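Local coordinates for protein ninB (Enterobacteria phage lambda, PDB 1PC6) that probably acts as a dimeric recombination mediator that binds single-stranded DNA and helps initiate phage genetic exchange, in a manner functionally similar to bacterial RecFOR, at residues Ala78-Gln83 with Leu113-Ala118. Residues are numbered along the deposited sequence; the frame is centred on the assembly and turned at random.
Sequences AALKQQ and LELIQA
L115 meets L80 and A79 through a single methyl, CD2. This methyl projects from helix 106-122 toward the last part of helix 69-80. L80 and L115 approach tip to tip. CD2 of L80 lies 3.4 Å from CD2 of L115. The other L80 methyl, CD1, also faces L115 CD2, at 3.9 Å. The L115 methyl therefore sits against the forked end of L80. A79 adds a third apolar surface, with its CB 3.7 Å from L115 CD2. L115 holds CG anti to its backbone nitrogen (chi1 -175°), and this extends the isobutyl group across the gap between the helices. In L80, CG is anti to the carbonyl carbon (chi1 -73°), and this carries its two methyls toward L115 CD2.

The packing is close only around that methyl. The backbones stay well apart, with the CA atoms of A79 and L115 separated by 8.6 Å. L115 CD1 stands farther off, 5.2 Å from A79 CB. No hydrogen bond crosses between 78-83 and 113-118, and the two segments bury just 111 Å² together. A79 is exposed, and both leucines keep part of their surface open. The inner side of helix 106-122 is different. There I116 is buried against L49, C52 and L53 of helix 43-59 and also touches F76, which L115 meets as well.

Beyond L80 the chain turns away from helix 106-122, although K81 NZ still reaches it through a salt bridge to E108. A79 also packs on L89 of the second subunit, and Q83 OE1 accepts a hydrogen bond from V96 N of that subunit. The contact is a sparse, apolar helix-helix junction at the surface. It joins helices 69-80 and 106-122, which lie before and after the antiparallel beta-hairpin of strands 84-87 and 94-97.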
# COMPACT_ATOMS: atom_id res chain seq x y z
N ALA A 78 -6.78 -2.94 14.64
CA ALA A 78 -6.61 -3.87 15.75
C ALA A 78 -7.91 -4.04 16.52
O ALA A 78 -8.16 -5.09 17.08
CB ALA A 78 -5.52 -3.37 16.68
N ALA A 79 -8.73 -2.99 16.53
CA ALA A 79 -10.01 -3.00 17.24
C ALA A 79 -11.08 -3.87 16.55
O ALA A 79 -12.08 -4.24 17.16
CB ALA A 79 -10.53 -1.57 17.41
N LEU A 80 -10.86 -4.18 15.27
CA LEU A 80 -11.80 -4.99 14.53
C LEU A 80 -11.33 -6.43 14.37
O LEU A 80 -12.07 -7.38 14.65
CB LEU A 80 -12.06 -4.39 13.13
CG LEU A 80 -12.91 -3.12 12.97
CD1 LEU A 80 -13.89 -2.99 14.16
CD2 LEU A 80 -12.02 -1.89 12.85
N LYS A 81 -10.08 -6.60 13.94
CA LYS A 81 -9.53 -7.93 13.75
C LYS A 81 -8.26 -8.11 14.56
O LYS A 81 -7.36 -7.27 14.50
CB LYS A 81 -9.25 -8.15 12.26
CG LYS A 81 -9.99 -7.18 11.34
CD LYS A 81 -10.46 -7.84 10.02
CE LYS A 81 -9.30 -8.47 9.23
NZ LYS A 81 -9.76 -9.50 8.25
N GLN A 82 -8.20 -9.20 15.33
CA GLN A 82 -7.04 -9.50 16.16
C GLN A 82 -5.76 -9.55 15.36
O GLN A 82 -5.73 -10.13 14.28
CB GLN A 82 -7.19 -10.86 16.84
CG GLN A 82 -8.38 -10.99 17.75
CD GLN A 82 -8.12 -11.98 18.87
OE1 GLN A 82 -7.61 -13.08 18.62
NE2 GLN A 82 -8.47 -11.61 20.10
N GLN A 83 -4.71 -8.96 15.90
CA GLN A 83 -3.43 -8.95 15.21
C GLN A 83 -2.85 -10.35 15.24
O GLN A 83 -2.93 -11.01 16.27
CB GLN A 83 -2.47 -7.99 15.91
CG GLN A 83 -2.90 -6.55 15.85
CD GLN A 83 -1.79 -5.61 16.26
OE1 GLN A 83 -1.34 -5.63 17.40
NE2 GLN A 83 -1.33 -4.80 15.32
N LEU A 113 -14.02 2.50 8.60
CA LEU A 113 -14.32 3.91 8.43
C LEU A 113 -15.34 4.39 9.46
O LEU A 113 -15.28 5.54 9.91
CB LEU A 113 -14.86 4.17 7.01
CG LEU A 113 -13.88 4.25 5.83
CD1 LEU A 113 -14.66 4.37 4.55
CD2 LEU A 113 -12.95 5.44 5.98
N GLU A 114 -16.27 3.51 9.82
CA GLU A 114 -17.30 3.84 10.80
C GLU A 114 -16.63 3.99 12.17
O GLU A 114 -16.90 4.94 12.92
CB GLU A 114 -18.38 2.72 10.84
N LEU A 115 -15.75 3.04 12.48
CA LEU A 115 -15.03 3.07 13.73
C LEU A 115 -14.27 4.39 13.83
O LEU A 115 -14.45 5.16 14.78
CB LEU A 115 -14.05 1.91 13.80
CG LEU A 115 -13.33 1.80 15.14
CD1 LEU A 115 -14.35 1.77 16.26
CD2 LEU A 115 -12.48 0.55 15.16
N ILE A 116 -13.42 4.65 12.83
CA ILE A 116 -12.64 5.88 12.81
C ILE A 116 -13.51 7.13 12.96
O ILE A 116 -13.19 8.03 13.73
CB ILE A 116 -11.85 6.01 11.50
CG1 ILE A 116 -11.10 4.71 11.22
CG2 ILE A 116 -10.88 7.18 11.62
CD1 ILE A 116 -10.29 4.76 9.95
N GLN A 117 -14.62 7.17 12.23
CA GLN A 117 -15.53 8.33 12.29
C GLN A 117 -16.17 8.44 13.67
O GLN A 117 -16.27 9.54 14.22
CB GLN A 117 -16.61 8.21 11.20
N ALA A 118 -16.60 7.31 14.22
CA ALA A 118 -17.24 7.29 15.53
C ALA A 118 -16.24 7.71 16.63
O ALA A 118 -16.56 8.52 17.51
CB ALA A 118 -17.77 5.89 15.82